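Local coordinates for piwi domain-containing protein (Vanderwaltozyma polyspora, PDB 5THE) that forms, in this fragment, the C-terminal lobe of a budding-yeast Argonaute, an RNA-binding protein whose PIWI domain belongs to the RNase H clan, at residues G309-T314 against G345-Q350; D349-V354 against H453-Y458. All coordinates share one frame; numbering follows the deposited sequence.

Contact 1. Residues G309-T314 against G345-Q350; sequences GEEIIT and GVSVDQ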
loop_
_atom_site.group_PDB
_atom_site.type_symbol
_atom_site.label_atom_id
_atom_site.label_comp_id
_atom_site.label_asym_id
_atom_site.label_seq_id
_atom_site.Cartn_x
_atom_site.Cartn_y
_atom_site.Cartn_z
ATOM N N GLY A 309 -22.586 -3.401 -3.442
ATOM C CA GLY A 309 -21.975 -4.628 -3.928
ATOM C C GLY A 309 -21.506 -4.558 -5.367
ATOM O O GLY A 309 -21.492 -5.583 -6.062
ATOM N N GLU A 310 -21.127 -3.379 -5.841
ATOM C CA GLU A 310 -20.706 -3.230 -7.230
ATOM C C GLU A 310 -19.209 -3.496 -7.316
ATOM O O GLU A 310 -18.400 -2.712 -6.810
ATOM C CB GLU A 310 -21.058 -1.849 -7.775
ATOM C CG GLU A 310 -20.471 -1.621 -9.155
ATOM C CD GLU A 310 -21.209 -0.566 -9.938
ATOM O OE1 GLU A 310 -22.310 -0.172 -9.498
ATOM O OE2 GLU A 310 -20.688 -0.131 -10.991
ATOM N N GLU A 311 -18.845 -4.593 -7.976
ATOM C CA GLU A 311 -17.452 -5.025 -8.045
ATOM C C GLU A 311 -16.664 -4.352 -9.161
ATOM O O GLU A 311 -15.455 -4.150 -9.010
ATOM C CB GLU A 311 -17.376 -6.540 -8.231
ATOM C CG GLU A 311 -18.127 -7.349 -7.190
ATOM C CD GLU A 311 -17.737 -8.816 -7.212
ATOM O OE1 GLU A 311 -16.711 -9.172 -6.589
ATOM O OE2 GLU A 311 -18.447 -9.608 -7.869
ATOM N N ILE A 312 -17.301 -4.000 -10.275
ATOM C CA ILE A 312 -16.596 -3.418 -11.414
ATOM C C ILE A 312 -16.497 -1.911 -11.218
ATOM O O ILE A 312 -17.500 -1.242 -10.924
ATOM C CB ILE A 312 -17.300 -3.761 -12.739
ATOM C CG1 ILE A 312 -17.364 -5.273 -12.939
ATOM C CG2 ILE A 312 -16.585 -3.115 -13.904
ATOM C CD1 ILE A 312 -16.020 -5.952 -12.848
ATOM N N ILE A 313 -15.282 -1.378 -11.350
ATOM C CA ILE A 313 -15.059 0.060 -11.236
ATOM C C ILE A 313 -15.373 0.704 -12.578
ATOM O O ILE A 313 -14.477 0.883 -13.416
ATOM C CB ILE A 313 -13.615 0.404 -10.816
ATOM C CG1 ILE A 313 -13.116 -0.514 -9.700
ATOM C CG2 ILE A 313 -13.549 1.838 -10.389
ATOM C CD1 ILE A 313 -11.578 -0.420 -9.451
ATOM N N THR A 314 -16.640 1.079 -12.767
ATOM C CA THR A 314 -17.123 1.518 -14.074
ATOM C C THR A 314 -16.335 2.701 -14.610
ATOM O O THR A 314 -16.030 2.765 -15.806
ATOM C CB THR A 314 -18.602 1.892 -13.990
ATOM O OG1 THR A 314 -19.332 0.798 -13.437
ATOM C CG2 THR A 314 -19.142 2.206 -15.379
ATOM N N GLY A 345 -9.456 -7.260 -5.343
ATOM C CA GLY A 345 -10.822 -7.229 -4.877
ATOM C C GLY A 345 -11.750 -7.596 -6.009
ATOM O O GLY A 345 -12.680 -6.838 -6.325
ATOM N N VAL A 346 -11.489 -8.739 -6.653
ATOM C CA VAL A 346 -12.209 -9.123 -7.863
ATOM C C VAL A 346 -12.428 -10.632 -7.885
ATOM O O VAL A 346 -11.558 -11.410 -7.483
ATOM C CB VAL A 346 -11.471 -8.652 -9.135
ATOM C CG1 VAL A 346 -10.103 -9.322 -9.255
ATOM C CG2 VAL A 346 -12.325 -8.908 -10.364
ATOM N N SER A 347 -13.609 -11.037 -8.357
ATOM C CA SER A 347 -13.956 -12.440 -8.511
ATOM C C SER A 347 -13.532 -12.923 -9.889
ATOM O O SER A 347 -13.458 -12.153 -10.850
ATOM C CB SER A 347 -15.461 -12.660 -8.330
ATOM O OG SER A 347 -15.966 -11.957 -7.205
ATOM N N VAL A 348 -13.263 -14.220 -9.977
ATOM C CA VAL A 348 -12.892 -14.833 -11.246
ATOM C C VAL A 348 -13.961 -14.595 -12.308
ATOM O O VAL A 348 -13.645 -14.354 -13.482
ATOM C CB VAL A 348 -12.627 -16.330 -11.032
ATOM C CG1 VAL A 348 -12.442 -17.035 -12.359
ATOM C CG2 VAL A 348 -11.410 -16.495 -10.137
ATOM N N ASP A 349 -15.241 -14.656 -11.927
ATOM C CA ASP A 349 -16.269 -14.488 -12.947
ATOM C C ASP A 349 -16.411 -13.045 -13.398
ATOM O O ASP A 349 -17.121 -12.789 -14.373
ATOM C CB ASP A 349 -17.623 -15.028 -12.469
ATOM C CG ASP A 349 -17.896 -14.730 -11.017
ATOM O OD1 ASP A 349 -17.497 -13.651 -10.541
ATOM O OD2 ASP A 349 -18.520 -15.582 -10.353
ATOM N N GLN A 350 -15.721 -12.109 -12.754
ATOM C CA GLN A 350 -15.749 -10.713 -13.158
ATOM C C GLN A 350 -14.598 -10.332 -14.093
ATOM O O GLN A 350 -14.556 -9.188 -14.557
ATOM C CB GLN A 350 -15.741 -9.825 -11.912
ATOM C CG GLN A 350 -17.001 -9.961 -11.048
ATOM C CD GLN A 350 -18.293 -9.556 -11.780
ATOM O OE1 GLN A 350 -18.267 -8.899 -12.829
ATOM N NE2 GLN A 350 -19.432 -9.946 -11.213
HETATM O O HOH W 1 -15.059 -7.404 -6.101
#
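E311 and S347 tie two loops of the PIWI domain together by a single direct hydrogen bond, a small case of how a carboxylate can join neighbouring loops. S347 OG donates to E311 OE1 at 2.9 Å and takes that oxygen's syn lone pair, on the side of the second carboxylate oxygen. The chain of E311 runs extended beyond CG (chi2 -166°), which carries its carboxylate across to the serine. A water 2.5 Å from both E311 OE1 and G345 O appears to bridge them, although distances this short make the details doubtful; OE1 would then accept two bonds. Q350 contributes looser packing. Its chain, bent at chi2, crosses that of E311 at about a right angle, with amide and carboxylate planes 72° apart; E311 OE2 lies 3.5 Å from Q350 NE2, in contact but without a hydrogen bond. I312 adds van der Waals contact: its CD1 lies 3.7 Å from the amide oxygen Q350 OE1 and 4.0 Å from Q350 CB. With an alanine in place of E311, S347 OG would probably lose its acceptor, and any water bridge to G345 would go with it. Both loops follow strands of the RNase H-like PIWI fold, 300-305 and 339-344. In slicing Argonautes a loop of this domain carries the glutamate finger, and residues 309-314 probably belong to the corresponding loop.

Contact 2. Residues D349-V354 against H453-Y458; sequences DQFSQV and HYWCLY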
loop_
_atom_site.group_PDB
_atom_site.type_symbol
_atom_site.label_atom_id
_atom_site.label_comp_id
_atom_site.label_asym_id
_atom_site.label_seq_id
_atom_site.Cartn_x
_atom_site.Cartn_y
_atom_site.Cartn_z
ATOM N N ASP A 349 -15.241 -14.656 -11.927
ATOM C CA ASP A 349 -16.269 -14.488 -12.947
ATOM C C ASP A 349 -16.411 -13.045 -13.398
ATOM O O ASP A 349 -17.121 -12.789 -14.373
ATOM C CB ASP A 349 -17.623 -15.028 -12.469
ATOM C CG ASP A 349 -17.896 -14.730 -11.017
ATOM O OD1 ASP A 349 -17.497 -13.651 -10.541
ATOM O OD2 ASP A 349 -18.520 -15.582 -10.353
ATOM N N GLN A 350 -15.721 -12.109 -12.754
ATOM C CA GLN A 350 -15.749 -10.713 -13.158
ATOM C C GLN A 350 -14.598 -10.332 -14.093
ATOM O O GLN A 350 -14.556 -9.188 -14.557
ATOM C CB GLN A 350 -15.741 -9.825 -11.912
ATOM C CG GLN A 350 -17.001 -9.961 -11.048
ATOM C CD GLN A 350 -18.293 -9.556 -11.780
ATOM O OE1 GLN A 350 -18.267 -8.899 -12.829
ATOM N NE2 GLN A 350 -19.432 -9.946 -11.213
ATOM N N PHE A 351 -13.683 -11.263 -14.384
ATOM C CA PHE A 351 -12.479 -10.930 -15.147
ATOM C C PHE A 351 -12.827 -10.310 -16.494
ATOM O O PHE A 351 -12.201 -9.330 -16.918
ATOM C CB PHE A 351 -11.622 -12.180 -15.374
ATOM C CG PHE A 351 -10.868 -12.639 -14.162
ATOM C CD1 PHE A 351 -10.873 -11.897 -12.991
ATOM C CD2 PHE A 351 -10.138 -13.823 -14.203
ATOM C CE1 PHE A 351 -10.160 -12.332 -11.883
ATOM C CE2 PHE A 351 -9.422 -14.263 -13.097
ATOM C CZ PHE A 351 -9.430 -13.520 -11.942
ATOM N N SER A 352 -13.815 -10.884 -17.187
ATOM C CA SER A 352 -14.169 -10.391 -18.511
ATOM C C SER A 352 -14.629 -8.938 -18.445
ATOM O O SER A 352 -14.305 -8.125 -19.326
ATOM C CB SER A 352 -15.254 -11.284 -19.115
ATOM O OG SER A 352 -15.355 -11.057 -20.509
ATOM N N GLN A 353 -15.362 -8.593 -17.387
ATOM C CA GLN A 353 -15.830 -7.227 -17.196
ATOM C C GLN A 353 -14.697 -6.292 -16.789
ATOM O O GLN A 353 -14.694 -5.119 -17.176
ATOM C CB GLN A 353 -16.955 -7.211 -16.160
ATOM C CG GLN A 353 -18.250 -7.789 -16.692
ATOM C CD GLN A 353 -18.665 -7.120 -17.997
ATOM O OE1 GLN A 353 -18.405 -7.639 -19.087
ATOM N NE2 GLN A 353 -19.292 -5.953 -17.893
ATOM N N VAL A 354 -13.725 -6.785 -16.017
ATOM C CA VAL A 354 -12.542 -5.973 -15.721
ATOM C C VAL A 354 -11.870 -5.524 -17.013
ATOM O O VAL A 354 -11.483 -4.357 -17.167
ATOM C CB VAL A 354 -11.554 -6.741 -14.819
ATOM C CG1 VAL A 354 -10.217 -6.000 -14.763
ATOM C CG2 VAL A 354 -12.138 -6.939 -13.404
ATOM N N HIS A 453 -2.682 -15.427 -5.739
ATOM C CA HIS A 453 -3.068 -15.928 -7.057
ATOM C C HIS A 453 -3.191 -14.745 -8.017
ATOM O O HIS A 453 -4.004 -13.840 -7.795
ATOM C CB HIS A 453 -4.384 -16.715 -6.972
ATOM C CG HIS A 453 -4.606 -17.633 -8.138
ATOM N ND1 HIS A 453 -5.659 -18.518 -8.204
ATOM C CD2 HIS A 453 -3.905 -17.795 -9.288
ATOM C CE1 HIS A 453 -5.597 -19.190 -9.343
ATOM N NE2 HIS A 453 -4.545 -18.768 -10.019
ATOM N N TYR A 454 -2.367 -14.744 -9.064
ATOM C CA TYR A 454 -2.296 -13.663 -10.029
ATOM C C TYR A 454 -2.872 -14.118 -11.358
ATOM O O TYR A 454 -2.662 -15.261 -11.776
ATOM C CB TYR A 454 -0.857 -13.220 -10.288
ATOM C CG TYR A 454 -0.079 -12.679 -9.126
ATOM C CD1 TYR A 454 0.601 -13.532 -8.258
ATOM C CD2 TYR A 454 0.036 -11.308 -8.930
ATOM C CE1 TYR A 454 1.348 -13.024 -7.206
ATOM C CE2 TYR A 454 0.774 -10.791 -7.883
ATOM C CZ TYR A 454 1.439 -11.649 -7.028
ATOM O OH TYR A 454 2.189 -11.127 -5.980
ATOM N N TRP A 455 -3.537 -13.201 -12.047
ATOM C CA TRP A 455 -3.938 -13.423 -13.427
ATOM C C TRP A 455 -3.516 -12.227 -14.263
ATOM O O TRP A 455 -3.848 -11.091 -13.927
ATOM C CB TRP A 455 -5.449 -13.627 -13.540
ATOM C CG TRP A 455 -6.008 -14.691 -12.627
ATOM C CD1 TRP A 455 -6.097 -14.652 -11.250
ATOM C CD2 TRP A 455 -6.594 -15.922 -13.028
ATOM N NE1 TRP A 455 -6.694 -15.800 -10.777
ATOM C CE2 TRP A 455 -7.014 -16.595 -11.850
ATOM C CE3 TRP A 455 -6.813 -16.529 -14.267
ATOM C CZ2 TRP A 455 -7.627 -17.843 -11.882
ATOM C CZ3 TRP A 455 -7.427 -17.776 -14.296
ATOM C CH2 TRP A 455 -7.827 -18.419 -13.108
ATOM N N CYS A 456 -2.794 -12.473 -15.350
ATOM C CA CYS A 456 -2.672 -11.448 -16.375
ATOM C C CYS A 456 -3.943 -11.498 -17.219
ATOM O O CYS A 456 -4.170 -12.466 -17.952
ATOM C CB CYS A 456 -1.432 -11.658 -17.234
ATOM S SG CYS A 456 -1.293 -10.367 -18.522
ATOM N N LEU A 457 -4.783 -10.470 -17.097
ATOM C CA LEU A 457 -6.050 -10.410 -17.816
ATOM C C LEU A 457 -5.932 -9.690 -19.151
ATOM O O LEU A 457 -6.786 -9.878 -20.029
ATOM C CB LEU A 457 -7.101 -9.697 -16.962
ATOM C CG LEU A 457 -7.426 -10.257 -15.568
ATOM C CD1 LEU A 457 -8.570 -9.472 -14.921
ATOM C CD2 LEU A 457 -7.783 -11.721 -15.659
ATOM N N TYR A 458 -4.899 -8.869 -19.328
ATOM C CA TYR A 458 -4.770 -8.066 -20.534
ATOM C C TYR A 458 -3.332 -7.604 -20.633
ATOM O O TYR A 458 -2.739 -7.217 -19.632
ATOM C CB TYR A 458 -5.695 -6.850 -20.516
ATOM C CG TYR A 458 -5.996 -6.298 -21.892
ATOM C CD1 TYR A 458 -6.753 -7.037 -22.791
ATOM C CD2 TYR A 458 -5.549 -5.029 -22.291
ATOM C CE1 TYR A 458 -7.060 -6.541 -24.058
ATOM C CE2 TYR A 458 -5.856 -4.519 -23.568
ATOM C CZ TYR A 458 -6.614 -5.292 -24.441
ATOM O OH TYR A 458 -6.948 -4.847 -25.704
#
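A buried apolar contact joins F351 and V354, in the first turn of helix 351-373, to W455 and L457 of strand 452-459, and illustrates how a helix seats on a sheet largely through one aromatic ring. The pair F351 and W455 is T-shaped: the edge of the phenylalanine points at the face of the indole, with ring planes at 62° and the centroid of the five-membered ring 4.6 Å from that of F351. The closest approach, F351 CE2 to W455 CD2, is 3.3 Å, and CZ reaches over CD1 and CG of the same indole. F351 gets there with CG anti to its carbonyl carbon (chi1 -75°), the ring projecting from the helix to the strand. L457 meets it differently. Its CD2 lies over one face of the F351 ring, a CH-pi contact 3.8 Å from the centroid, while its other methyl, CD1, reaches V354 CG1 at 3.8 Å; one leucine thus fills the angle between two helix residues. On the far face of the indole lies H453 NE2, 3.3 Å above the plane, so that W455 is held between phenylalanine and histidine. That histidine is itself stacked on F438 and hydrogen-bonded to D436. Further along, L457 and Y458 both face C385, forming a classic beta bulge against strand 383-389. Strand 452-459 runs antiparallel to strands 383-389 and 435-440, and the packing of helix 351-373 against it is that of the layered helix-on-sheet core of the RNase H-like PIWI fold.

Overall arrangement
Contacts 1 and 2 show how one short run of chain can serve two neighbourhoods: their segments overlap at D349 and Q350, and the centres of the two contacts lie about 9 Å apart. As the chain passes from the loop after strand 339-344 into helix 351-373, Q350 packs on loop 309-314 at the surface, and F351 and V354, just after it, pack on strand 452-459 in the interior. Side chains bridge the two directly: V346 CG2 packs on V354 CG2 at 3.6 Å, and I312 CD1 on Q353 CB at 3.7 Å. Neither contact touches the bound nucleic acid, whose nearest atoms are about 15 Å from contact 1 and about 10 Å from contact 2.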